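Side-chain contacts in glucanase (PDB 5GY3), which probably hydrolyses internal beta-1,4-glucosidic linkages in cellulose, lichenin and cereal beta-D-glucans, as a family 8 glycoside hydrolase: residues 217-222 and 268-273; 221-226 and 274-279; 121-126 and 135-140; 114-119 and 163-168. All coordinates share one frame; numbering follows the deposited sequence.

Contact 1: 217-222 and 268-273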
loop_
_atom_site.group_PDB
_atom_site.type_symbol
_atom_site.label_atom_id
_atom_site.label_comp_id
_atom_site.label_asym_id
_atom_site.label_seq_id
_atom_site.Cartn_x
_atom_site.Cartn_y
_atom_site.Cartn_z
ATOM N N ASP A 217 -4.309 2.083 7.575
ATOM C CA ASP A 217 -3.371 1.176 6.917
ATOM C C ASP A 217 -4.064 -0.129 6.540
ATOM O O ASP A 217 -4.073 -0.529 5.365
ATOM C CB ASP A 217 -2.167 0.882 7.817
ATOM C CG ASP A 217 -1.074 1.943 7.726
ATOM O OD1 ASP A 217 -1.190 2.893 6.916
ATOM O OD2 ASP A 217 -0.082 1.807 8.464
ATOM N N ALA A 218 -4.688 -0.775 7.528
ATOM C CA ALA A 218 -5.182 -2.140 7.353
ATOM C C ALA A 218 -6.266 -2.243 6.289
ATOM O O ALA A 218 -6.388 -3.296 5.644
ATOM C CB ALA A 218 -5.702 -2.670 8.689
ATOM N N ILE A 219 -7.043 -1.171 6.084
ATOM C CA ILE A 219 -8.118 -1.198 5.096
ATOM C C ILE A 219 -7.584 -1.441 3.684
ATOM O O ILE A 219 -8.338 -1.865 2.804
ATOM C CB ILE A 219 -8.927 0.115 5.191
ATOM C CG1 ILE A 219 -10.237 0.008 4.405
ATOM C CG2 ILE A 219 -8.101 1.288 4.679
ATOM C CD1 ILE A 219 -11.106 -1.154 4.848
ATOM N N ARG A 220 -6.291 -1.215 3.437
ATOM C CA ARG A 220 -5.736 -1.540 2.127
ATOM C C ARG A 220 -5.597 -3.042 1.898
ATOM O O ARG A 220 -5.431 -3.461 0.747
ATOM C CB ARG A 220 -4.374 -0.861 1.943
ATOM C CG ARG A 220 -4.508 0.632 1.763
ATOM C CD ARG A 220 -3.195 1.270 1.353
ATOM N NE ARG A 220 -2.124 0.925 2.285
ATOM C CZ ARG A 220 -1.714 1.700 3.282
ATOM N NH1 ARG A 220 -2.294 2.878 3.477
ATOM N NH2 ARG A 220 -0.721 1.298 4.078
ATOM N N ILE A 221 -5.649 -3.854 2.961
ATOM C CA ILE A 221 -5.465 -5.298 2.803
ATOM C C ILE A 221 -6.528 -5.907 1.896
ATOM O O ILE A 221 -6.168 -6.637 0.955
ATOM C CB ILE A 221 -5.395 -5.969 4.190
ATOM C CG1 ILE A 221 -4.178 -5.447 4.963
ATOM C CG2 ILE A 221 -5.386 -7.518 4.093
ATOM C CD1 ILE A 221 -4.153 -5.834 6.469
ATOM N N PRO A 222 -7.829 -5.671 2.102
ATOM C CA PRO A 222 -8.811 -6.237 1.166
ATOM C C PRO A 222 -8.695 -5.661 -0.229
ATOM O O PRO A 222 -9.011 -6.351 -1.209
ATOM C CB PRO A 222 -10.160 -5.901 1.816
ATOM C CG PRO A 222 -9.863 -4.757 2.753
ATOM C CD PRO A 222 -8.481 -5.024 3.258
ATOM N N GLY A 268 -16.376 8.007 0.729
ATOM C CA GLY A 268 -15.328 8.290 -0.247
ATOM C C GLY A 268 -14.483 7.069 -0.563
ATOM O O GLY A 268 -15.003 5.995 -0.892
ATOM N N GLY A 269 -13.161 7.223 -0.430
ATOM C CA GLY A 269 -12.251 6.132 -0.773
ATOM C C GLY A 269 -12.398 4.910 0.121
ATOM O O GLY A 269 -12.286 3.774 -0.350
ATOM N N LEU A 270 -12.627 5.117 1.424
ATOM C CA LEU A 270 -12.851 3.959 2.293
ATOM C C LEU A 270 -14.084 3.187 1.854
ATOM O O LEU A 270 -14.076 1.951 1.807
ATOM C CB LEU A 270 -13.007 4.383 3.757
ATOM C CG LEU A 270 -11.795 4.861 4.551
ATOM C CD1 LEU A 270 -12.202 5.113 6.009
ATOM C CD2 LEU A 270 -10.695 3.832 4.500
ATOM N N LEU A 271 -15.157 3.908 1.530
ATOM C CA LEU A 271 -16.373 3.252 1.076
ATOM C C LEU A 271 -16.146 2.519 -0.243
ATOM O O LEU A 271 -16.733 1.456 -0.466
ATOM C CB LEU A 271 -17.488 4.289 0.946
ATOM C CG LEU A 271 -18.863 3.809 0.494
ATOM C CD1 LEU A 271 -19.346 2.707 1.410
ATOM C CD2 LEU A 271 -19.852 4.986 0.478
ATOM N N ALA A 272 -15.283 3.059 -1.109
ATOM C CA ALA A 272 -14.947 2.371 -2.353
ATOM C C ALA A 272 -14.260 1.035 -2.083
ATOM O O ALA A 272 -14.525 0.044 -2.771
ATOM C CB ALA A 272 -14.071 3.268 -3.228
ATOM N N VAL A 273 -13.394 0.973 -1.071
ATOM C CA VAL A 273 -12.805 -0.319 -0.712
ATOM C C VAL A 273 -13.873 -1.278 -0.196
ATOM O O VAL A 273 -13.845 -2.479 -0.492
ATOM C CB VAL A 273 -11.672 -0.131 0.316
ATOM C CG1 VAL A 273 -11.192 -1.493 0.854
ATOM C CG2 VAL A 273 -10.516 0.622 -0.316
#
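Ile219, Leu270 and Val273 form a buried contact, apolar in its side chains, between the start of helix 220-228, together with the turn just before it, and the first turns of helix 268-278. No hydrogen bond crosses; the join rests on the fit of branched side chains. Ile219 carries most of the contact on its side. Its CB points toward the other helix, and its two branches divide the work. CG2 presses on Leu270 CD2 at 3.6 Å, while CG1 stands 3.9 Å from that same methyl. With CG1 anti to the backbone N (chi1 -167°), the longer branch comes near both Leu270 CD2 and Val273 CG1, and its terminal CD1 continues along Val273, 4.0 Å from CG1. The Leu270 side chain meets Ile219 at a slant, with CD2 doing all the touching. Ile219 and Val273, in contrast, pass each other heading in opposite directions. Val273 uses CG1: it lies 3.5 Å from the carbonyl oxygen of Ile219, and Pro222 CG comes to it from across, roughly at a right angle, at 4.0 Å. Tyr294 of helix 293-307 touches both Ile219 and Leu270, and Met242 of helix 236-243 also packs on Ile219. On the far side of the same turn, Arg220 reaches back to Asp217 through a salt bridge, NH2 to OD1 at 3.3 Å, whose hydrogen bond is weak. Arg220 also makes a long, weak ion pair with Asp87, the predicted nucleophile. Such packing between helices is consistent with the (alpha/alpha)6 barrel of family 8 glycoside hydrolases.

Contact 2: 221-226 and 274-279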
loop_
_atom_site.group_PDB
_atom_site.type_symbol
_atom_site.label_atom_id
_atom_site.label_comp_id
_atom_site.label_asym_id
_atom_site.label_seq_id
_atom_site.Cartn_x
_atom_site.Cartn_y
_atom_site.Cartn_z
ATOM N N ILE A 221 -5.649 -3.854 2.961
ATOM C CA ILE A 221 -5.465 -5.298 2.803
ATOM C C ILE A 221 -6.528 -5.907 1.896
ATOM O O ILE A 221 -6.168 -6.637 0.955
ATOM C CB ILE A 221 -5.395 -5.969 4.190
ATOM C CG1 ILE A 221 -4.178 -5.447 4.963
ATOM C CG2 ILE A 221 -5.386 -7.518 4.093
ATOM C CD1 ILE A 221 -4.153 -5.834 6.469
ATOM N N PRO A 222 -7.829 -5.671 2.102
ATOM C CA PRO A 222 -8.811 -6.237 1.166
ATOM C C PRO A 222 -8.695 -5.661 -0.229
ATOM O O PRO A 222 -9.011 -6.351 -1.209
ATOM C CB PRO A 222 -10.160 -5.901 1.816
ATOM C CG PRO A 222 -9.863 -4.757 2.753
ATOM C CD PRO A 222 -8.481 -5.024 3.258
ATOM N N LEU A 223 -8.252 -4.411 -0.355
ATOM C CA LEU A 223 -7.927 -3.881 -1.671
ATOM C C LEU A 223 -6.862 -4.734 -2.349
ATOM O O LEU A 223 -7.048 -5.189 -3.480
ATOM C CB LEU A 223 -7.462 -2.430 -1.555
ATOM C CG LEU A 223 -6.771 -1.820 -2.780
ATOM C CD1 LEU A 223 -7.715 -1.727 -3.991
ATOM C CD2 LEU A 223 -6.248 -0.441 -2.412
ATOM N N TYR A 224 -5.735 -4.978 -1.668
ATOM C CA TYR A 224 -4.673 -5.740 -2.327
ATOM C C TYR A 224 -5.073 -7.197 -2.539
ATOM O O TYR A 224 -4.710 -7.800 -3.560
ATOM C CB TYR A 224 -3.378 -5.652 -1.521
ATOM C CG TYR A 224 -2.771 -4.274 -1.449
ATOM C CD1 TYR A 224 -2.776 -3.419 -2.546
ATOM C CD2 TYR A 224 -2.177 -3.828 -0.269
ATOM C CE1 TYR A 224 -2.194 -2.144 -2.463
ATOM C CE2 TYR A 224 -1.608 -2.573 -0.179
ATOM C CZ TYR A 224 -1.619 -1.732 -1.273
ATOM O OH TYR A 224 -1.033 -0.483 -1.160
ATOM N N LEU A 225 -5.843 -7.773 -1.609
ATOM C CA LEU A 225 -6.325 -9.140 -1.786
ATOM C C LEU A 225 -7.244 -9.249 -2.995
ATOM O O LEU A 225 -7.114 -10.169 -3.812
ATOM C CB LEU A 225 -7.071 -9.607 -0.535
ATOM C CG LEU A 225 -6.251 -9.942 0.710
ATOM C CD1 LEU A 225 -7.195 -10.212 1.886
ATOM C CD2 LEU A 225 -5.330 -11.140 0.458
ATOM N N SER A 226 -8.222 -8.352 -3.086
ATOM C CA SER A 226 -9.139 -8.392 -4.214
ATOM C C SER A 226 -8.426 -8.061 -5.524
ATOM O O SER A 226 -8.785 -8.600 -6.576
ATOM C CB SER A 226 -10.296 -7.429 -3.969
ATOM O OG SER A 226 -11.212 -7.541 -5.035
ATOM N N ARG A 274 -14.821 -0.775 0.600
ATOM C CA ARG A 274 -15.920 -1.621 1.059
ATOM C C ARG A 274 -16.694 -2.195 -0.125
ATOM O O ARG A 274 -16.982 -3.397 -0.162
ATOM C CB ARG A 274 -16.839 -0.829 1.996
ATOM C CG ARG A 274 -18.057 -1.595 2.523
ATOM C CD ARG A 274 -19.236 -1.394 1.597
ATOM N NE ARG A 274 -20.454 -2.023 2.088
ATOM C CZ ARG A 274 -21.454 -2.368 1.289
ATOM N NH1 ARG A 274 -22.549 -2.934 1.789
ATOM N NH2 ARG A 274 -21.339 -2.157 -0.015
ATOM N N ASP A 275 -17.040 -1.344 -1.103
ATOM C CA ASP A 275 -17.787 -1.808 -2.272
ATOM C C ASP A 275 -16.989 -2.845 -3.051
ATOM O O ASP A 275 -17.538 -3.864 -3.493
ATOM C CB ASP A 275 -18.139 -0.638 -3.195
ATOM C CG ASP A 275 -19.268 0.240 -2.658
ATOM O OD1 ASP A 275 -19.989 -0.180 -1.733
ATOM O OD2 ASP A 275 -19.428 1.362 -3.184
ATOM N N LEU A 276 -15.687 -2.600 -3.223
ATOM C CA LEU A 276 -14.834 -3.580 -3.888
ATOM C C LEU A 276 -14.831 -4.902 -3.134
ATOM O O LEU A 276 -14.936 -5.977 -3.743
ATOM C CB LEU A 276 -13.409 -3.031 -4.031
ATOM C CG LEU A 276 -12.380 -3.950 -4.707
ATOM C CD1 LEU A 276 -12.763 -4.234 -6.167
ATOM C CD2 LEU A 276 -10.990 -3.349 -4.630
ATOM N N THR A 277 -14.710 -4.846 -1.803
ATOM C CA THR A 277 -14.606 -6.070 -1.018
ATOM C C THR A 277 -15.860 -6.922 -1.146
ATOM O O THR A 277 -15.776 -8.154 -1.213
ATOM C CB THR A 277 -14.335 -5.727 0.445
ATOM O OG1 THR A 277 -13.110 -4.995 0.521
ATOM C CG2 THR A 277 -14.240 -6.986 1.316
ATOM N N LEU A 278 -17.024 -6.289 -1.174
ATOM C CA LEU A 278 -18.283 -7.016 -1.243
ATOM C C LEU A 278 -18.739 -7.273 -2.671
ATOM O O LEU A 278 -19.777 -7.913 -2.869
ATOM C CB LEU A 278 -19.370 -6.255 -0.471
ATOM C CG LEU A 278 -19.173 -6.122 1.040
ATOM C CD1 LEU A 278 -20.428 -5.587 1.741
ATOM C CD2 LEU A 278 -18.725 -7.445 1.652
ATOM N N GLY A 279 -17.984 -6.813 -3.666
ATOM C CA GLY A 279 -18.403 -7.002 -5.036
ATOM C C GLY A 279 -19.600 -6.182 -5.439
ATOM O O GLY A 279 -20.271 -6.518 -6.418
HETATM O O HOH W 1 -13.466 -8.368 -3.904
#
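Leu276 reaches from helix 268-278 toward Leu223 and Ser226 on helix 220-228, and this is where the two helices pack most extensively. Its CG is anti to the backbone N (chi1 180°), which carries the isobutyl group toward helix 220-228. From there the two methyls part: CD2 meets Leu223 CD1 at 3.7 Å, the side chains slanting past each other, whereas CD1 lies 3.8 Å from Ser226 OG. Val302 and Ala305 of helix 293-307 pack on Leu276 as well. One turn before Ser226, Pro222 meets the next residue, Thr277: its CB comes within 3.3 Å of Thr277 OG1, a hydroxyl already engaged by the carbonyl oxygen of Val273 in its own helix.

The segment axes run 9.3 Å apart at closest and make an angle of 43° with the same sense of direction, in keeping with the helical packing of an (alpha/alpha)6 barrel. Beside the leucine, the polar part of the contact is mediated by solvent. A water sits 2.7 Å from Ser226 OG and donates to Leu276 O at 2.8 Å, so it joins a side chain of one helix to a backbone carbonyl of the other. Farther along, helix 268-278 ends in a Schellman motif at the exposed Gly279. On the side of this helix turned from its partner, Arg274 NH2 forms a salt bridge with Asp275 OD1 at 2.9 Å, nearly along the C-O axis but bent at the N-H (138°) and tilted from the guanidinium plane, and Glu280 provides that arginine with a second carboxylate.

Contact 3: 121-126 and 135-140; sequences KYTVVT and PGVKGF
Val137 touches Tyr122 and Thr123 near the end of helix 106-123, just ahead of strand 124-127. Along the loop, Pro135 comes first; its CB lies 3.6 Å above the plane of the Phe140 ring, over its centre. Gly136 follows, extended, beside the Phe140 ring. Val137 then makes the contact. Its CG2, anti to the carbonyl carbon with CG1 anti to the backbone N (chi1 172°), reaches the carbonyl oxygen of Tyr122 at 3.8 Å and Tyr122 CB at 3.9 Å. The same methyl stands 4.1 Å from Thr123 CG2, the two side chains meeting about at right angles. Only the root of Tyr122 is used here, since its ring leads away and is covered on one face by Lys121 CG. Thr123 OG1 turns to the carbonyl oxygen of Leu119 instead. After the exposed Lys138 and Gly139, Phe140 brings the chain toward strand 145-148, where its backbone bonds to Asn147. The loop thus runs from hairpin strand 130-133 to strand 145-148, laid against the C-terminal end of helix 106-123.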
loop_
_atom_site.group_PDB
_atom_site.type_symbol
_atom_site.label_atom_id
_atom_site.label_comp_id
_atom_site.label_asym_id
_atom_site.label_seq_id
_atom_site.Cartn_x
_atom_site.Cartn_y
_atom_site.Cartn_z
ATOM N N LYS A 121 16.992 -7.908 -0.758
ATOM C CA LYS A 121 18.256 -7.941 -0.033
ATOM C C LYS A 121 18.143 -7.277 1.340
ATOM O O LYS A 121 18.671 -7.795 2.331
ATOM C CB LYS A 121 19.347 -7.270 -0.859
ATOM C CG LYS A 121 20.680 -7.201 -0.142
ATOM C CD LYS A 121 21.766 -6.676 -1.051
ATOM C CE LYS A 121 23.091 -6.629 -0.297
ATOM N NZ LYS A 121 24.159 -6.050 -1.144
ATOM N N TYR A 122 17.449 -6.139 1.425
ATOM C CA TYR A 122 17.480 -5.314 2.628
ATOM C C TYR A 122 16.221 -5.335 3.480
ATOM O O TYR A 122 16.297 -4.949 4.653
ATOM C CB TYR A 122 17.763 -3.856 2.256
ATOM C CG TYR A 122 19.117 -3.669 1.639
ATOM C CD1 TYR A 122 20.263 -3.617 2.429
ATOM C CD2 TYR A 122 19.256 -3.533 0.264
ATOM C CE1 TYR A 122 21.513 -3.442 1.855
ATOM C CE2 TYR A 122 20.498 -3.359 -0.316
ATOM C CZ TYR A 122 21.619 -3.312 0.483
ATOM O OH TYR A 122 22.845 -3.134 -0.110
ATOM N N THR A 123 15.061 -5.717 2.940
ATOM C CA THR A 123 13.841 -5.676 3.740
ATOM C C THR A 123 13.241 -7.044 4.037
ATOM O O THR A 123 12.360 -7.137 4.902
ATOM C CB THR A 123 12.751 -4.804 3.076
ATOM O OG1 THR A 123 12.101 -5.531 2.020
ATOM C CG2 THR A 123 13.337 -3.504 2.529
ATOM N N VAL A 124 13.677 -8.099 3.358
ATOM C CA VAL A 124 13.103 -9.427 3.552
ATOM C C VAL A 124 14.031 -10.229 4.446
ATOM O O VAL A 124 15.241 -10.321 4.182
ATOM C CB VAL A 124 12.860 -10.139 2.213
ATOM C CG1 VAL A 124 12.542 -11.624 2.454
ATOM C CG2 VAL A 124 11.704 -9.475 1.497
ATOM N N VAL A 125 13.471 -10.792 5.516
ATOM C CA VAL A 125 14.251 -11.562 6.472
ATOM C C VAL A 125 13.563 -12.897 6.715
ATOM O O VAL A 125 12.384 -13.086 6.410
ATOM C CB VAL A 125 14.458 -10.809 7.807
ATOM C CG1 VAL A 125 15.195 -9.488 7.568
ATOM C CG2 VAL A 125 13.124 -10.574 8.498
ATOM N N THR A 126 14.342 -13.838 7.240
ATOM C CA THR A 126 13.830 -15.120 7.700
ATOM C C THR A 126 13.488 -14.998 9.177
ATOM O O THR A 126 14.353 -14.640 9.981
ATOM C CB THR A 126 14.877 -16.216 7.501
ATOM O OG1 THR A 126 15.331 -16.200 6.147
ATOM C CG2 THR A 126 14.288 -17.579 7.826
ATOM N N PRO A 135 8.611 -3.498 7.538
ATOM C CA PRO A 135 8.063 -2.204 7.079
ATOM C C PRO A 135 9.133 -1.209 6.665
ATOM O O PRO A 135 8.820 -0.253 5.946
ATOM C CB PRO A 135 7.289 -1.691 8.301
ATOM C CG PRO A 135 6.989 -2.921 9.121
ATOM C CD PRO A 135 8.173 -3.830 8.904
ATOM N N GLY A 136 10.360 -1.384 7.146
ATOM C CA GLY A 136 11.486 -0.541 6.783
ATOM C C GLY A 136 12.763 -1.233 7.201
ATOM O O GLY A 136 12.742 -2.166 8.011
ATOM N N VAL A 137 13.880 -0.782 6.621
ATOM C CA VAL A 137 15.159 -1.446 6.881
ATOM C C VAL A 137 15.530 -1.351 8.357
ATOM O O VAL A 137 16.065 -2.306 8.938
ATOM C CB VAL A 137 16.269 -0.865 5.984
ATOM C CG1 VAL A 137 17.632 -1.420 6.399
ATOM C CG2 VAL A 137 16.003 -1.193 4.521
ATOM N N LYS A 138 15.245 -0.216 8.995
ATOM C CA LYS A 138 15.575 -0.032 10.404
ATOM C C LYS A 138 14.322 0.225 11.230
ATOM O O LYS A 138 13.337 0.777 10.735
ATOM C CB LYS A 138 16.543 1.141 10.625
ATOM C CG LYS A 138 17.936 0.917 10.063
ATOM C CD LYS A 138 18.916 1.982 10.546
ATOM C CE LYS A 138 18.222 3.268 10.971
ATOM N NZ LYS A 138 17.673 4.051 9.833
ATOM N N GLY A 139 14.382 -0.158 12.507
ATOM C CA GLY A 139 13.389 0.242 13.479
ATOM C C GLY A 139 12.300 -0.770 13.761
ATOM O O GLY A 139 11.533 -0.572 14.717
ATOM N N PHE A 140 12.205 -1.842 12.973
ATOM C CA PHE A 140 11.116 -2.798 13.126
ATOM C C PHE A 140 11.585 -4.182 13.528
ATOM O O PHE A 140 10.741 -5.059 13.760
ATOM C CB PHE A 140 10.303 -2.879 11.830
ATOM C CG PHE A 140 9.715 -1.568 11.437
ATOM C CD1 PHE A 140 8.551 -1.116 12.049
ATOM C CD2 PHE A 140 10.352 -0.761 10.512
ATOM C CE1 PHE A 140 8.003 0.120 11.711
ATOM C CE2 PHE A 140 9.819 0.480 10.167
ATOM C CZ PHE A 140 8.651 0.922 10.772
#

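Contact 4: 114-119 and 163-168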
loop_
_atom_site.group_PDB
_atom_site.type_symbol
_atom_site.label_atom_id
_atom_site.label_comp_id
_atom_site.label_asym_id
_atom_site.label_seq_id
_atom_site.Cartn_x
_atom_site.Cartn_y
_atom_site.Cartn_z
ATOM N N ALA A 114 16.241 -3.077 -10.116
ATOM C CA ALA A 114 17.164 -2.674 -9.061
ATOM C C ALA A 114 16.444 -2.545 -7.727
ATOM O O ALA A 114 16.967 -2.974 -6.687
ATOM C CB ALA A 114 17.854 -1.358 -9.439
ATOM N N ILE A 115 15.241 -1.966 -7.743
ATOM C CA ILE A 115 14.468 -1.764 -6.520
ATOM C C ILE A 115 13.982 -3.093 -5.962
ATOM O O ILE A 115 14.060 -3.324 -4.749
ATOM C CB ILE A 115 13.294 -0.800 -6.783
ATOM C CG1 ILE A 115 13.834 0.548 -7.289
ATOM C CG2 ILE A 115 12.422 -0.636 -5.519
ATOM C CD1 ILE A 115 12.789 1.420 -7.977
ATOM N N THR A 116 13.479 -3.993 -6.823
ATOM C CA THR A 116 13.011 -5.275 -6.299
ATOM C C THR A 116 14.169 -6.097 -5.742
ATOM O O THR A 116 14.011 -6.775 -4.723
ATOM C CB THR A 116 12.231 -6.075 -7.349
ATOM O OG1 THR A 116 13.034 -6.319 -8.511
ATOM C CG2 THR A 116 10.975 -5.326 -7.755
ATOM N N ALA A 117 15.342 -6.043 -6.379
ATOM C CA ALA A 117 16.503 -6.716 -5.797
ATOM C C ALA A 117 16.872 -6.100 -4.452
ATOM O O ALA A 117 17.220 -6.823 -3.504
ATOM C CB ALA A 117 17.690 -6.667 -6.756
ATOM N N SER A 118 16.780 -4.771 -4.345
ATOM C CA SER A 118 17.032 -4.100 -3.069
ATOM C C SER A 118 16.004 -4.493 -2.014
ATOM O O SER A 118 16.343 -4.653 -0.835
ATOM C CB SER A 118 17.027 -2.579 -3.258
ATOM O OG SER A 118 18.207 -2.135 -3.897
ATOM N N LEU A 119 14.742 -4.626 -2.405
ATOM C CA LEU A 119 13.734 -5.044 -1.439
ATOM C C LEU A 119 14.051 -6.426 -0.873
ATOM O O LEU A 119 13.963 -6.640 0.338
ATOM C CB LEU A 119 12.351 -5.016 -2.078
ATOM C CG LEU A 119 11.744 -3.621 -2.216
ATOM C CD1 LEU A 119 10.555 -3.694 -3.160
ATOM C CD2 LEU A 119 11.306 -3.108 -0.842
ATOM N N GLU A 163 6.840 -12.604 -11.960
ATOM C CA GLU A 163 6.789 -12.874 -13.394
ATOM C C GLU A 163 7.999 -12.325 -14.136
ATOM O O GLU A 163 8.256 -12.751 -15.271
ATOM C CB GLU A 163 5.533 -12.281 -13.997
ATOM C CG GLU A 163 4.255 -12.746 -13.343
ATOM C CD GLU A 163 3.036 -12.141 -14.011
ATOM O OE1 GLU A 163 2.821 -10.910 -13.888
ATOM O OE2 GLU A 163 2.290 -12.888 -14.675
ATOM N N ARG A 164 8.710 -11.368 -13.541
ATOM C CA ARG A 164 9.820 -10.623 -14.122
ATOM C C ARG A 164 11.175 -11.132 -13.642
ATOM O O ARG A 164 12.091 -11.312 -14.451
ATOM C CB ARG A 164 9.652 -9.130 -13.768
ATOM C CG ARG A 164 10.882 -8.223 -13.956
ATOM C CD ARG A 164 11.042 -7.790 -15.400
ATOM N NE ARG A 164 12.303 -7.096 -15.632
ATOM C CZ ARG A 164 12.783 -6.826 -16.838
ATOM N NH1 ARG A 164 12.105 -7.196 -17.915
ATOM N NH2 ARG A 164 13.946 -6.191 -16.970
ATOM N N THR A 165 11.322 -11.394 -12.346
ATOM C CA THR A 165 12.648 -11.642 -11.800
ATOM C C THR A 165 12.523 -12.302 -10.433
ATOM O O THR A 165 11.508 -12.138 -9.743
ATOM C CB THR A 165 13.454 -10.330 -11.704
ATOM O OG1 THR A 165 14.801 -10.611 -11.291
ATOM C CG2 THR A 165 12.806 -9.335 -10.727
ATOM N N HIS A 166 13.567 -13.053 -10.057
ATOM C CA HIS A 166 13.642 -13.712 -8.752
ATOM C C HIS A 166 12.329 -14.428 -8.442
ATOM O O HIS A 166 11.756 -14.278 -7.361
ATOM C CB HIS A 166 13.979 -12.718 -7.633
ATOM C CG HIS A 166 15.311 -12.046 -7.773
ATOM N ND1 HIS A 166 15.571 -11.102 -8.741
ATOM C CD2 HIS A 166 16.448 -12.160 -7.043
ATOM C CE1 HIS A 166 16.812 -10.668 -8.613
ATOM N NE2 HIS A 166 17.371 -11.299 -7.594
ATOM N N LEU A 167 11.840 -15.199 -9.420
ATOM C CA LEU A 167 10.509 -15.792 -9.294
ATOM C C LEU A 167 10.349 -16.573 -7.994
ATOM O O LEU A 167 9.352 -16.415 -7.273
ATOM C CB LEU A 167 10.231 -16.691 -10.503
ATOM C CG LEU A 167 8.903 -17.450 -10.522
ATOM C CD1 LEU A 167 8.449 -17.621 -11.959
ATOM C CD2 LEU A 167 9.020 -18.814 -9.857
ATOM N N THR A 168 11.304 -17.458 -7.692
ATOM C CA THR A 168 11.148 -18.310 -6.516
ATOM C C THR A 168 11.070 -17.489 -5.230
ATOM O O THR A 168 10.220 -17.755 -4.366
ATOM C CB THR A 168 12.295 -19.314 -6.441
ATOM O OG1 THR A 168 12.392 -20.000 -7.698
ATOM C CG2 THR A 168 12.032 -20.320 -5.321
#
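The short connection between helix 155-164 and helix 167-183, a helix-to-helix connection in the (alpha/alpha)6 fold of family 8, is packed here against the flank of helix 106-123. Thr165 faces Thr116 and His166 faces Ala117. The join is slight, burying 93 Å² in all, and no hydrogen bond crosses it. Thr116 OG1 lies 3.7 Å from Thr165 CG2, a van der Waals contact between a hydroxyl oxygen and a methyl, with the two side chains slanting past one another. That hydroxyl is turned to its own helix: a chi1 of 58° sets OG1 between the backbone N and the carbonyl carbon, from where it bonds to the carbonyl oxygen of Asp113 and, weakly, to that of Ser112. Trp170 of helix 167-183 also packs on Thr116, so the following helix adds to the same contact. Toward the outside the fit is looser, Ala117 CB being 4.5 Å from His166 CE1 and lying obliquely to the ring. Charge adds a further tie close by, where Arg164 forms a salt bridge with Asp113 of helix 106-123. His166 occupies the N-cap position of helix 167-183 with left-handed backbone angles (phi 47°, psi 48°), and it is exposed. The imidazole is nevertheless linked to its neighbour. Thr165 OG1, carried anti to the backbone N, is hydrogen-bonded to His166 ND1 at 2.7 Å, and Thr165 CB lies at the edge of the ring, in its plane.

Overall arrangement
Contacts 1 and 2 are successive levels of one interface: both join helix 220-228 to helix 268-278, they share Ile221 and Pro222, and their centres lie 7 Å apart. Contacts 3 and 4 form a second pair, 15 Å apart between centres, strung along helix 106-123 and touching where Val124 CG2 meets Leu119 O at 3.8 Å. Contact 1 is separated from contact 3 by 25 Å between centres, on opposite sides of the chain's centre. Three of them lie at similar distances from Asp87, the predicted nucleophile: its side chain is about 11 Å from that of Ile219, about 10 Å from that of Leu223 and about 10 Å from that of Thr123. Contact 4 lies away from that site.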